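Local coordinates for protein beta-galactosidase (Bacillus circulans, PDB 4MAD) that probably hydrolyses terminal non-reducing beta-D-galactose residues of beta-D-galactosides, as a family 35 glycoside hydrolase built from a TIM barrel and all-beta domains, at residues A[61-66]-A[99-104]; A[163-168]-A[197-202]; A[457-462]-A[549-554]; A[540-545]-A[571-576]. All coordinates share one frame; numbering follows the deposited sequence.

How the contacts relate
Contacts 1 and 2 lie in the catalytic TIM barrel, their centres 10 Å apart, and they meet where strands 100-104 and 163-167 run side by side: V101 O accepts a probable hydrogen bond from I164 N at 3.1 Å. Contact 1 comes closest to the predicted nucleophile E247, about 2 Å from the side chain of R104; in contact 2, S201 is about 4 Å from the predicted proton donor E171, side chain to side chain. Contacts 3 and 4, centres 18 Å apart, share an antiparallel sheet of the C-terminal part, where Y550 packs against V540. Both lie away from the annotated sites, and contact 3 stays about 13 Å from contact 1 between nearest atoms.

Contact 1: residues A[61-66]-A[99-104]; sequences NTVETY and LHVIVR
N61 O accepts the first rung of the ladder from H100 N at 2.9 Å, just before the strand begins. T62 then sets OG1 at the edge of the H100 imidazole, near its plane, while its methyl CG2 lies 3.9 Å from I102 CG1. A residue with one polar and one apolar branch suits the place, since the hydroxyl donates to N61 OD1 and the methyl packs on I102. V63 turns to the other side of the sheet, towards helices 48-58 and 87-97. Its CG1, wedged between backbone N and carbonyl carbon (chi1 61°), lies 4.0 Å from V101 CG2, and the two branched side chains fit side by side. Backbone bonds continue from V63 N to H100 O and from I102 N to V63 O. Five parallel pairs in unbroken register join the second and third strands of the eight-stranded TIM barrel. E64 points inward, bends at chi2 (-85°) and brings OE1 to 3.6 Å from R104 NH1, a long salt bridge; OE1 also accepts a hydrogen bond from N283 ND2, its stronger partner. T65 returns to the face of V63 and V103, and its O accepts R104 N at 3.0 Å. Y66 CE1 stands about 3.4 Å above one face of the R104 guanidinium, offset toward its rim, the ring tilted 41° to it. Its OH bonds to N170, whereas R104 NH2 forms a salt bridge with E247, the predicted nucleophile.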
loop_
_atom_site.group_PDB
_atom_site.type_symbol
_atom_site.label_atom_id
_atom_site.label_comp_id
_atom_site.label_asym_id
_atom_site.label_seq_id
_atom_site.Cartn_x
_atom_site.Cartn_y
_atom_site.Cartn_z
ATOM N N ASN A 61 -19.334 10.555 -11.644
ATOM C CA ASN A 61 -20.322 9.575 -12.006
ATOM C C ASN A 61 -19.818 8.140 -11.861
ATOM O O ASN A 61 -20.581 7.246 -11.971
ATOM C CB ASN A 61 -20.913 9.813 -13.371
ATOM C CG ASN A 61 -19.873 9.862 -14.496
ATOM O OD1 ASN A 61 -18.776 9.398 -14.392
ATOM N ND2 ASN A 61 -20.266 10.485 -15.567
ATOM N N THR A 62 -18.538 7.985 -11.547
ATOM C CA THR A 62 -17.886 6.717 -11.509
ATOM C C THR A 62 -16.864 6.691 -10.366
ATOM O O THR A 62 -16.316 7.696 -10.057
ATOM C CB THR A 62 -17.197 6.505 -12.847
ATOM O OG1 THR A 62 -18.109 6.710 -13.908
ATOM C CG2 THR A 62 -16.624 5.144 -12.928
ATOM N N VAL A 63 -16.638 5.518 -9.789
ATOM C CA VAL A 63 -15.560 5.280 -8.854
ATOM C C VAL A 63 -14.713 4.141 -9.434
ATOM O O VAL A 63 -15.213 3.284 -10.069
ATOM C CB VAL A 63 -16.014 4.917 -7.421
ATOM C CG1 VAL A 63 -16.809 3.667 -7.385
ATOM C CG2 VAL A 63 -14.857 4.806 -6.520
ATOM N N GLU A 64 -13.406 4.226 -9.224
ATOM C CA GLU A 64 -12.487 3.293 -9.758
ATOM C C GLU A 64 -11.644 2.746 -8.633
ATOM O O GLU A 64 -11.164 3.490 -7.851
ATOM C CB GLU A 64 -11.589 3.954 -10.791
ATOM C CG GLU A 64 -10.475 3.126 -11.315
ATOM C CD GLU A 64 -9.253 3.204 -10.412
ATOM O OE1 GLU A 64 -8.780 4.293 -10.131
ATOM O OE2 GLU A 64 -8.816 2.148 -9.988
ATOM N N THR A 65 -11.468 1.437 -8.606
ATOM C CA THR A 65 -10.597 0.838 -7.647
ATOM C C THR A 65 -9.728 -0.233 -8.260
ATOM O O THR A 65 -10.143 -0.924 -9.105
ATOM C CB THR A 65 -11.364 0.209 -6.487
ATOM O OG1 THR A 65 -10.465 -0.222 -5.473
ATOM C CG2 THR A 65 -12.160 -0.953 -6.978
ATOM N N TYR A 66 -8.513 -0.352 -7.768
ATOM C CA TYR A 66 -7.693 -1.506 -7.988
ATOM C C TYR A 66 -8.212 -2.670 -7.159
ATOM O O TYR A 66 -8.997 -2.463 -6.294
ATOM C CB TYR A 66 -6.265 -1.266 -7.537
ATOM C CG TYR A 66 -5.392 -0.448 -8.426
ATOM C CD1 TYR A 66 -5.132 -0.808 -9.714
ATOM C CD2 TYR A 66 -4.742 0.652 -7.933
ATOM C CE1 TYR A 66 -4.286 -0.052 -10.497
ATOM C CE2 TYR A 66 -3.930 1.376 -8.694
ATOM C CZ TYR A 66 -3.682 1.038 -9.987
ATOM O OH TYR A 66 -2.856 1.807 -10.754
ATOM N N LEU A 99 -23.029 5.239 -8.278
ATOM C CA LEU A 99 -21.852 5.416 -9.105
ATOM C C LEU A 99 -21.639 4.223 -10.024
ATOM O O LEU A 99 -21.800 3.125 -9.632
ATOM C CB LEU A 99 -20.599 5.600 -8.265
ATOM C CG LEU A 99 -20.596 6.792 -7.340
ATOM C CD1 LEU A 99 -19.685 6.634 -6.173
ATOM C CD2 LEU A 99 -20.212 7.945 -8.094
ATOM N N HIS A 100 -21.230 4.492 -11.237
ATOM C CA HIS A 100 -20.668 3.442 -12.044
ATOM C C HIS A 100 -19.356 3.016 -11.415
ATOM O O HIS A 100 -18.782 3.725 -10.666
ATOM C CB HIS A 100 -20.381 3.893 -13.448
ATOM C CG HIS A 100 -21.554 4.437 -14.148
ATOM N ND1 HIS A 100 -22.711 3.725 -14.295
ATOM C CD2 HIS A 100 -21.773 5.643 -14.711
ATOM C CE1 HIS A 100 -23.595 4.462 -14.927
ATOM N NE2 HIS A 100 -23.053 5.632 -15.192
ATOM N N VAL A 101 -18.935 1.822 -11.749
ATOM C CA VAL A 101 -17.668 1.291 -11.243
ATOM C C VAL A 101 -16.666 0.802 -12.320
ATOM O O VAL A 101 -17.009 0.099 -13.184
ATOM C CB VAL A 101 -17.929 0.153 -10.277
ATOM C CG1 VAL A 101 -16.642 -0.475 -9.819
ATOM C CG2 VAL A 101 -18.706 0.641 -9.112
ATOM N N ILE A 102 -15.411 1.195 -12.192
ATOM C CA ILE A 102 -14.337 0.680 -13.005
ATOM C C ILE A 102 -13.464 -0.131 -12.058
ATOM O O ILE A 102 -13.191 0.308 -11.006
ATOM C CB ILE A 102 -13.510 1.790 -13.616
ATOM C CG1 ILE A 102 -14.322 2.562 -14.657
ATOM C CG2 ILE A 102 -12.306 1.253 -14.277
ATOM C CD1 ILE A 102 -13.664 3.756 -15.194
ATOM N N VAL A 103 -13.106 -1.333 -12.459
ATOM C CA VAL A 103 -12.286 -2.213 -11.657
ATOM C C VAL A 103 -10.974 -2.407 -12.408
ATOM O O VAL A 103 -10.984 -2.625 -13.565
ATOM C CB VAL A 103 -12.930 -3.547 -11.467
ATOM C CG1 VAL A 103 -12.071 -4.430 -10.678
ATOM C CG2 VAL A 103 -14.170 -3.407 -10.781
ATOM N N ARG A 104 -9.932 -2.408 -11.700
ATOM C CA ARG A 104 -8.640 -2.455 -12.289
ATOM C C ARG A 104 -7.899 -3.656 -11.662
ATOM O O ARG A 104 -7.329 -3.543 -10.644
ATOM C CB ARG A 104 -7.870 -1.151 -12.065
ATOM C CG ARG A 104 -8.486 0.058 -12.747
ATOM C CD ARG A 104 -7.778 1.370 -12.446
ATOM N NE ARG A 104 -6.409 1.381 -12.953
ATOM C CZ ARG A 104 -5.538 2.355 -12.727
ATOM N NH1 ARG A 104 -5.890 3.404 -11.994
ATOM N NH2 ARG A 104 -4.312 2.283 -13.229
#

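Contact 2: residues A[163-168]-A[197-202]; sequences IIALQI and LLFTSD
F199 and Q167 form a parallel pair and bury the most surface here, with I168 next. The phenyl ring of F199 is folded back under Q167 of the partner strand: chi1 of 66° sets CG between backbone N and carbonyl carbon, and Q167 CA stands 3.8 Å above the plane of the F199 ring, over its centre. Q167 CB continues this cover, 3.6 Å from F199 CE1, and the extended chain beyond crosses the ring at about a right angle. At the ring edge the methyl of A165, small enough not to push the phenyl aside, lies 3.8 Å from F199 CE2. Backbone bonds lock the pair on both sides of Q167: F199 N donates to L166 O, and I168 N reaches F199 O at 2.9 Å. I168 leaves the strand towards the opposite face, where its CD1 sits 3.8 Å from L198 CB; the two aliphatic side chains cross obliquely there. Helix 179-192 connects the two strands in a beta-alpha-beta crossover of the TIM barrel, and it packs on I168 and L198 through I189. On the inner side F199 bridges to I102 of strand 100-104 and to F218 and T220 of strand 218-223.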
loop_
_atom_site.group_PDB
_atom_site.type_symbol
_atom_site.label_atom_id
_atom_site.label_comp_id
_atom_site.label_asym_id
_atom_site.label_seq_id
_atom_site.Cartn_x
_atom_site.Cartn_y
_atom_site.Cartn_z
ATOM N N ILE A 163 -20.409 -2.517 -12.668
ATOM C CA ILE A 163 -19.086 -2.539 -13.255
ATOM C C ILE A 163 -19.133 -2.478 -14.764
ATOM O O ILE A 163 -19.422 -3.446 -15.407
ATOM C CB ILE A 163 -18.338 -3.842 -12.933
ATOM C CG1 ILE A 163 -18.124 -4.048 -11.451
ATOM C CG2 ILE A 163 -17.058 -3.856 -13.618
ATOM C CD1 ILE A 163 -17.498 -5.307 -11.120
ATOM N N ILE A 164 -18.807 -1.328 -15.293
ATOM C CA ILE A 164 -18.800 -1.071 -16.722
ATOM C C ILE A 164 -17.480 -1.247 -17.514
ATOM O O ILE A 164 -17.487 -1.396 -18.690
ATOM C CB ILE A 164 -19.369 0.336 -16.991
ATOM C CG1 ILE A 164 -18.532 1.365 -16.313
ATOM C CG2 ILE A 164 -20.718 0.448 -16.453
ATOM C CD1 ILE A 164 -18.836 2.683 -16.687
ATOM N N ALA A 165 -16.362 -1.201 -16.826
ATOM C CA ALA A 165 -15.090 -1.388 -17.469
ATOM C C ALA A 165 -14.022 -1.994 -16.575
ATOM O O ALA A 165 -14.045 -1.886 -15.419
ATOM C CB ALA A 165 -14.620 -0.157 -18.035
ATOM N N LEU A 166 -13.088 -2.631 -17.208
ATOM C CA LEU A 166 -11.975 -3.172 -16.497
ATOM C C LEU A 166 -10.634 -2.955 -17.196
ATOM O O LEU A 166 -10.566 -3.015 -18.384
ATOM C CB LEU A 166 -12.201 -4.642 -16.296
ATOM C CG LEU A 166 -13.437 -5.083 -15.558
ATOM C CD1 LEU A 166 -14.456 -5.502 -16.544
ATOM C CD2 LEU A 166 -13.125 -6.207 -14.652
ATOM N N GLN A 167 -9.594 -2.735 -16.410
ATOM C CA GLN A 167 -8.261 -2.543 -16.952
ATOM C C GLN A 167 -7.510 -3.850 -17.029
ATOM O O GLN A 167 -7.620 -4.617 -16.163
ATOM C CB GLN A 167 -7.450 -1.602 -16.098
ATOM C CG GLN A 167 -6.228 -1.085 -16.771
ATOM C CD GLN A 167 -5.416 -0.169 -15.921
ATOM O OE1 GLN A 167 -4.628 -0.619 -15.111
ATOM N NE2 GLN A 167 -5.599 1.103 -16.083
ATOM N N ILE A 168 -6.740 -4.033 -18.078
ATOM C CA ILE A 168 -6.000 -5.229 -18.259
ATOM C C ILE A 168 -4.683 -5.219 -17.563
ATOM O O ILE A 168 -4.534 -5.946 -16.671
ATOM C CB ILE A 168 -5.924 -5.682 -19.707
ATOM C CG1 ILE A 168 -7.322 -6.120 -20.149
ATOM C CG2 ILE A 168 -4.956 -6.801 -19.819
ATOM C CD1 ILE A 168 -7.520 -6.174 -21.537
ATOM N N LEU A 197 -16.267 -3.096 -21.276
ATOM C CA LEU A 197 -15.156 -2.518 -21.977
ATOM C C LEU A 197 -13.832 -2.849 -21.262
ATOM O O LEU A 197 -13.709 -2.637 -20.110
ATOM C CB LEU A 197 -15.327 -1.007 -22.106
ATOM C CG LEU A 197 -14.157 -0.310 -22.749
ATOM C CD1 LEU A 197 -13.835 -0.772 -24.092
ATOM C CD2 LEU A 197 -14.301 1.108 -22.747
ATOM N N LEU A 198 -12.871 -3.370 -22.002
ATOM C CA LEU A 198 -11.542 -3.667 -21.503
ATOM C C LEU A 198 -10.555 -2.634 -21.987
ATOM O O LEU A 198 -10.644 -2.205 -23.066
ATOM C CB LEU A 198 -11.071 -5.028 -22.008
ATOM C CG LEU A 198 -11.840 -6.257 -21.577
ATOM C CD1 LEU A 198 -11.107 -7.543 -21.892
ATOM C CD2 LEU A 198 -12.211 -6.205 -20.183
ATOM N N PHE A 199 -9.630 -2.224 -21.170
ATOM C CA PHE A 199 -8.763 -1.161 -21.593
ATOM C C PHE A 199 -7.444 -1.286 -20.881
ATOM O O PHE A 199 -7.387 -1.939 -19.940
ATOM C CB PHE A 199 -9.407 0.191 -21.303
ATOM C CG PHE A 199 -9.568 0.470 -19.864
ATOM C CD1 PHE A 199 -8.576 1.036 -19.150
ATOM C CD2 PHE A 199 -10.724 0.138 -19.199
ATOM C CE1 PHE A 199 -8.733 1.266 -17.818
ATOM C CE2 PHE A 199 -10.872 0.401 -17.865
ATOM C CZ PHE A 199 -9.896 0.935 -17.190
ATOM N N THR A 200 -6.450 -0.554 -21.337
ATOM C CA THR A 200 -5.146 -0.446 -20.721
ATOM C C THR A 200 -4.853 1.015 -20.384
ATOM O O THR A 200 -5.524 1.888 -20.814
ATOM C CB THR A 200 -4.010 -0.941 -21.642
ATOM O OG1 THR A 200 -4.074 -0.304 -22.895
ATOM C CG2 THR A 200 -4.118 -2.469 -21.816
ATOM N N SER A 201 -3.835 1.219 -19.571
ATOM C CA SER A 201 -3.339 2.551 -19.334
ATOM C C SER A 201 -1.833 2.549 -19.376
ATOM O O SER A 201 -1.232 1.607 -19.043
ATOM C CB SER A 201 -3.869 3.136 -18.019
ATOM O OG SER A 201 -3.356 2.521 -16.869
ATOM N N ASP A 202 -1.276 3.633 -19.846
ATOM C CA ASP A 202 0.147 3.813 -19.866
ATOM C C ASP A 202 0.511 5.296 -19.806
ATOM O O ASP A 202 -0.317 6.116 -19.995
ATOM C CB ASP A 202 0.755 3.235 -21.107
ATOM C CG ASP A 202 0.815 1.750 -21.086
ATOM O OD1 ASP A 202 1.691 1.200 -20.450
ATOM O OD2 ASP A 202 -0.020 1.153 -21.731
#

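Contact 3: residues A[457-462]-A[549-554]; sequences ENMGRI and RYWEIG
The carbonyl oxygen of N458 is gripped three ways: R549 NH1 donates to it at 3.0 Å, NH2 adds a weak bond at 3.4 Å, and a water donates at 2.6 Å. That water also accepts a weak bond from NH2. This is an interdomain seam, joining the loop after strand 449-457 of the first all-beta domain to edge strand 545-551 of the galactose-binding domain. Arginine suits the place: its guanidinium offers several N-H groups, and NH1 alone serves both the carbonyl and a carboxylate. The latter is E457 OE2, in a salt bridge of 3.0 Å to R549 NH1 in which the carboxylate oxygen is met on its anti side, 23° out of plane. The other oxygen of E457 pairs with K537, so the acid is shared between two cations and would probably stay charged despite its burial. M459 O stands 3.5 Å above one face of the R549 guanidinium plane, offset toward the rim. Within the loop, N458 OD1 accepts G460 N in an Asx turn, which fixes the chain where glycine tolerates a positive phi of 117°. M459 supplies the apolar touch: bent at chi3, its chain crosses the indole at about a right angle and carries CE to 3.5 Å from W551 CZ3. W551 opens a type I turn, and I553 CD1 rests 3.6 Å above the centre of its ring.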
loop_
_atom_site.group_PDB
_atom_site.type_symbol
_atom_site.label_atom_id
_atom_site.label_comp_id
_atom_site.label_asym_id
_atom_site.label_seq_id
_atom_site.Cartn_x
_atom_site.Cartn_y
_atom_site.Cartn_z
ATOM N N GLU A 457 13.772 -5.444 9.600
ATOM C CA GLU A 457 12.502 -4.925 9.230
ATOM C C GLU A 457 12.338 -4.956 7.712
ATOM O O GLU A 457 13.148 -4.460 7.023
ATOM C CB GLU A 457 12.300 -3.494 9.698
ATOM C CG GLU A 457 10.908 -3.011 9.516
ATOM C CD GLU A 457 10.681 -1.552 9.980
ATOM O OE1 GLU A 457 11.619 -0.914 10.408
ATOM O OE2 GLU A 457 9.563 -1.077 9.902
ATOM N N ASN A 458 11.233 -5.539 7.256
ATOM C CA ASN A 458 10.759 -5.434 5.895
ATOM C C ASN A 458 9.998 -4.122 5.907
ATOM O O ASN A 458 8.941 -4.061 6.439
ATOM C CB ASN A 458 9.721 -6.529 5.570
ATOM C CG ASN A 458 8.927 -6.286 4.277
ATOM O OD1 ASN A 458 9.020 -5.301 3.651
ATOM N ND2 ASN A 458 8.066 -7.199 3.966
ATOM N N MET A 459 10.562 -3.105 5.286
ATOM C CA MET A 459 10.005 -1.764 5.289
ATOM C C MET A 459 8.997 -1.503 4.162
ATOM O O MET A 459 8.560 -0.421 3.982
ATOM C CB MET A 459 11.127 -0.742 5.258
ATOM C CG MET A 459 12.053 -0.801 6.419
ATOM S SD MET A 459 13.388 0.389 6.334
ATOM C CE MET A 459 12.538 1.827 6.722
ATOM N N GLY A 460 8.719 -2.563 3.431
ATOM C CA GLY A 460 7.851 -2.596 2.287
ATOM C C GLY A 460 8.409 -2.963 0.930
ATOM O O GLY A 460 9.388 -2.426 0.542
ATOM N N ARG A 461 7.757 -3.912 0.279
ATOM C CA ARG A 461 8.223 -4.398 -0.990
ATOM C C ARG A 461 7.980 -3.390 -2.093
ATOM O O ARG A 461 6.938 -2.879 -2.203
ATOM C CB ARG A 461 7.626 -5.758 -1.366
ATOM C CG ARG A 461 8.069 -6.918 -0.518
ATOM C CD ARG A 461 7.798 -8.312 -1.074
ATOM N NE ARG A 461 8.240 -9.319 -0.128
ATOM C CZ ARG A 461 7.602 -9.569 0.981
ATOM N NH1 ARG A 461 6.477 -8.937 1.235
ATOM N NH2 ARG A 461 8.052 -10.453 1.810
ATOM N N ILE A 462 9.002 -3.180 -2.892
ATOM C CA ILE A 462 9.009 -2.304 -4.020
ATOM C C ILE A 462 7.865 -2.646 -4.965
ATOM O O ILE A 462 7.551 -3.744 -5.178
ATOM C CB ILE A 462 10.344 -2.400 -4.784
ATOM C CG1 ILE A 462 11.415 -1.704 -3.980
ATOM C CG2 ILE A 462 10.262 -1.750 -6.125
ATOM C CD1 ILE A 462 12.778 -2.093 -4.312
ATOM N N ARG A 549 2.998 2.274 10.488
ATOM C CA ARG A 549 4.281 2.652 11.000
ATOM C C ARG A 549 4.401 4.147 11.295
ATOM O O ARG A 549 3.699 4.941 10.713
ATOM C CB ARG A 549 5.372 2.317 9.990
ATOM C CG ARG A 549 5.261 0.928 9.322
ATOM C CD ARG A 549 6.419 0.675 8.391
ATOM N NE ARG A 549 6.089 -0.169 7.280
ATOM C CZ ARG A 549 6.594 -1.369 7.060
ATOM N NH1 ARG A 549 7.456 -1.871 7.898
ATOM N NH2 ARG A 549 6.239 -2.081 6.026
ATOM N N TYR A 550 5.318 4.482 12.193
ATOM C CA TYR A 550 5.696 5.833 12.476
ATOM C C TYR A 550 7.230 5.969 12.461
ATOM O O TYR A 550 7.871 5.038 12.616
ATOM C CB TYR A 550 5.185 6.262 13.818
ATOM C CG TYR A 550 5.839 5.594 15.016
ATOM C CD1 TYR A 550 6.963 6.108 15.598
ATOM C CD2 TYR A 550 5.279 4.505 15.611
ATOM C CE1 TYR A 550 7.506 5.562 16.694
ATOM C CE2 TYR A 550 5.849 3.939 16.705
ATOM C CZ TYR A 550 6.954 4.462 17.251
ATOM O OH TYR A 550 7.481 3.847 18.329
ATOM N N TRP A 551 7.769 7.126 12.189
ATOM C CA TRP A 551 9.197 7.307 12.161
ATOM C C TRP A 551 9.418 8.806 12.333
ATOM O O TRP A 551 8.854 9.577 11.608
ATOM C CB TRP A 551 9.718 6.848 10.822
ATOM C CG TRP A 551 11.166 6.683 10.716
ATOM C CD1 TRP A 551 12.096 6.942 11.649
ATOM C CD2 TRP A 551 11.858 6.132 9.609
ATOM N NE1 TRP A 551 13.332 6.626 11.190
ATOM C CE2 TRP A 551 13.216 6.114 9.931
ATOM C CE3 TRP A 551 11.462 5.685 8.374
ATOM C CZ2 TRP A 551 14.154 5.673 9.051
ATOM C CZ3 TRP A 551 12.381 5.203 7.541
ATOM C CH2 TRP A 551 13.717 5.227 7.857
ATOM N N GLU A 552 10.297 9.211 13.221
ATOM C CA GLU A 552 10.487 10.604 13.584
ATOM C C GLU A 552 10.936 11.475 12.420
ATOM O O GLU A 552 10.844 12.674 12.493
ATOM C CB GLU A 552 11.529 10.735 14.694
ATOM C CG GLU A 552 12.843 10.290 14.264
ATOM C CD GLU A 552 13.909 10.113 15.356
ATOM O OE1 GLU A 552 13.669 10.376 16.515
ATOM O OE2 GLU A 552 15.004 9.666 14.988
ATOM N N ILE A 553 11.470 10.848 11.384
ATOM C CA ILE A 553 12.010 11.595 10.253
ATOM C C ILE A 553 10.956 12.285 9.394
ATOM O O ILE A 553 11.270 13.074 8.587
ATOM C CB ILE A 553 13.018 10.821 9.392
ATOM C CG1 ILE A 553 12.366 9.713 8.596
ATOM C CG2 ILE A 553 14.143 10.365 10.237
ATOM C CD1 ILE A 553 13.253 9.044 7.648
ATOM N N GLY A 554 9.705 11.904 9.598
ATOM C CA GLY A 554 8.607 12.536 8.920
ATOM C C GLY A 554 8.405 12.189 7.474
ATOM O O GLY A 554 8.949 11.282 7.004
HETATM O O HOH W 1 6.717 -5.343 6.455
#

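Contact 4: residues A[540-545]-A[571-576]; sequences VFVNGH and NEIILL
V540 and L575 face each other across the strands as a non-hydrogen-bonded pair, and the methyl CG2 of the valine fits against the fork of the leucine, 4.1 Å from L575 CG. The next bump on this side is V542 CG2, met by I573 CD1 at 4.1 Å with both side chains pointing the same way; I573 folds its end towards the valine through chi2 of -50°. The beta-branched valines and I573 suit extended strands, and with L575 they pack against L547, Y550, V585 and F587 in the interior of the galactose-binding domain. On the other face F541 and I574 form the hydrogen-bonded pair. Here the phenyl ring turns its edge to the backbone, with I574 O in its plane, 3.7 Å from CD2, while F541 N donates to the same oxygen at 2.8 Å. Strand 537-542 also forms a beta hairpin with strand 545-551 through a type I' turn from V542 to H545. N543 and G544 occupy its two positive-phi corners, an asparagine-glycine pair well suited to such turns, and N543 N still reaches E572 O at 3.0 Å. A water bridges the turn to the neighbouring strand. It accepts from G544 N and donates both to E572 O and to the carboxylate E572 OE1, the last at 2.8 Å.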
loop_
_atom_site.group_PDB
_atom_site.type_symbol
_atom_site.label_atom_id
_atom_site.label_comp_id
_atom_site.label_asym_id
_atom_site.label_seq_id
_atom_site.Cartn_x
_atom_site.Cartn_y
_atom_site.Cartn_z
ATOM N N VAL A 540 2.068 0.863 15.824
ATOM C CA VAL A 540 1.078 0.926 16.867
ATOM C C VAL A 540 -0.142 0.043 16.594
ATOM O O VAL A 540 -0.579 -0.044 15.504
ATOM C CB VAL A 540 0.662 2.383 17.065
ATOM C CG1 VAL A 540 -0.297 2.511 18.168
ATOM C CG2 VAL A 540 1.890 3.167 17.340
ATOM N N PHE A 541 -0.686 -0.542 17.657
ATOM C CA PHE A 541 -1.875 -1.378 17.611
ATOM C C PHE A 541 -2.944 -0.762 18.489
ATOM O O PHE A 541 -2.655 -0.318 19.532
ATOM C CB PHE A 541 -1.583 -2.835 18.042
ATOM C CG PHE A 541 -0.510 -3.495 17.226
ATOM C CD1 PHE A 541 -0.831 -4.332 16.204
ATOM C CD2 PHE A 541 0.807 -3.209 17.449
ATOM C CE1 PHE A 541 0.156 -4.890 15.446
ATOM C CE2 PHE A 541 1.770 -3.786 16.686
ATOM C CZ PHE A 541 1.443 -4.587 15.694
ATOM N N VAL A 542 -4.171 -0.714 18.030
ATOM C CA VAL A 542 -5.262 -0.252 18.859
ATOM C C VAL A 542 -6.311 -1.357 18.904
ATOM O O VAL A 542 -6.776 -1.759 17.932
ATOM C CB VAL A 542 -5.846 1.049 18.308
ATOM C CG1 VAL A 542 -7.133 1.452 19.010
ATOM C CG2 VAL A 542 -4.792 2.104 18.360
ATOM N N ASN A 543 -6.526 -1.926 20.054
ATOM C CA ASN A 543 -7.420 -3.040 20.134
ATOM C C ASN A 543 -7.045 -4.118 19.126
ATOM O O ASN A 543 -7.883 -4.779 18.609
ATOM C CB ASN A 543 -8.879 -2.622 20.005
ATOM C CG ASN A 543 -9.316 -1.703 21.137
ATOM O OD1 ASN A 543 -9.871 -0.700 20.897
ATOM N ND2 ASN A 543 -8.981 -2.029 22.327
ATOM N N GLY A 544 -5.760 -4.279 18.890
ATOM C CA GLY A 544 -5.278 -5.288 17.976
ATOM C C GLY A 544 -5.216 -4.867 16.526
ATOM O O GLY A 544 -4.693 -5.565 15.719
ATOM N N HIS A 545 -5.682 -3.668 16.255
ATOM C CA HIS A 545 -5.708 -3.138 14.926
ATOM C C HIS A 545 -4.383 -2.449 14.654
ATOM O O HIS A 545 -4.037 -1.547 15.306
ATOM C CB HIS A 545 -6.806 -2.148 14.778
ATOM C CG HIS A 545 -8.171 -2.733 14.892
ATOM N ND1 HIS A 545 -8.736 -3.483 13.905
ATOM C CD2 HIS A 545 -9.077 -2.666 15.877
ATOM C CE1 HIS A 545 -9.942 -3.849 14.276
ATOM N NE2 HIS A 545 -10.161 -3.381 15.479
ATOM N N ASN A 571 -9.510 0.670 26.191
ATOM C CA ASN A 571 -9.002 0.326 24.893
ATOM C C ASN A 571 -7.545 0.000 25.061
ATOM O O ASN A 571 -6.880 0.660 25.780
ATOM C CB ASN A 571 -9.145 1.512 23.939
ATOM C CG ASN A 571 -10.594 1.779 23.526
ATOM O OD1 ASN A 571 -11.053 1.344 22.524
ATOM N ND2 ASN A 571 -11.287 2.530 24.336
ATOM N N GLU A 572 -7.071 -1.016 24.370
ATOM C CA GLU A 572 -5.728 -1.433 24.541
ATOM C C GLU A 572 -4.810 -0.773 23.510
ATOM O O GLU A 572 -4.959 -0.978 22.379
ATOM C CB GLU A 572 -5.679 -2.945 24.413
ATOM C CG GLU A 572 -4.354 -3.501 24.314
ATOM C CD GLU A 572 -4.371 -5.000 23.945
ATOM O OE1 GLU A 572 -4.218 -5.339 22.764
ATOM O OE2 GLU A 572 -4.574 -5.795 24.866
ATOM N N ILE A 573 -3.869 0.021 23.977
ATOM C CA ILE A 573 -2.907 0.629 23.110
ATOM C C ILE A 573 -1.570 -0.036 23.284
ATOM O O ILE A 573 -1.024 -0.025 24.324
ATOM C CB ILE A 573 -2.695 2.073 23.471
ATOM C CG1 ILE A 573 -4.022 2.826 23.517
ATOM C CG2 ILE A 573 -1.821 2.678 22.502
ATOM C CD1 ILE A 573 -4.867 2.665 22.380
ATOM N N ILE A 574 -1.073 -0.601 22.208
ATOM C CA ILE A 574 0.240 -1.215 22.208
ATOM C C ILE A 574 1.144 -0.614 21.174
ATOM O O ILE A 574 0.792 -0.558 20.052
ATOM C CB ILE A 574 0.165 -2.716 21.939
ATOM C CG1 ILE A 574 -0.557 -3.391 23.076
ATOM C CG2 ILE A 574 1.525 -3.295 21.878
ATOM C CD1 ILE A 574 -0.869 -4.719 22.841
ATOM N N LEU A 575 2.288 -0.149 21.609
ATOM C CA LEU A 575 3.184 0.550 20.747
ATOM C C LEU A 575 4.473 -0.186 20.753
ATOM O O LEU A 575 4.944 -0.437 21.783
ATOM C CB LEU A 575 3.417 1.921 21.282
ATOM C CG LEU A 575 4.371 2.837 20.593
ATOM C CD1 LEU A 575 4.002 4.272 20.762
ATOM C CD2 LEU A 575 5.715 2.607 21.090
ATOM N N LEU A 576 5.023 -0.540 19.598
ATOM C CA LEU A 576 6.339 -1.155 19.534
ATOM C C LEU A 576 7.293 -0.086 19.068
ATOM O O LEU A 576 7.134 0.420 18.019
ATOM C CB LEU A 576 6.370 -2.318 18.547
ATOM C CG LEU A 576 7.708 -2.979 18.212
ATOM C CD1 LEU A 576 8.421 -3.491 19.404
ATOM C CD2 LEU A 576 7.590 -4.095 17.162
HETATM O O HOH W 2 -3.586 -3.422 20.855
#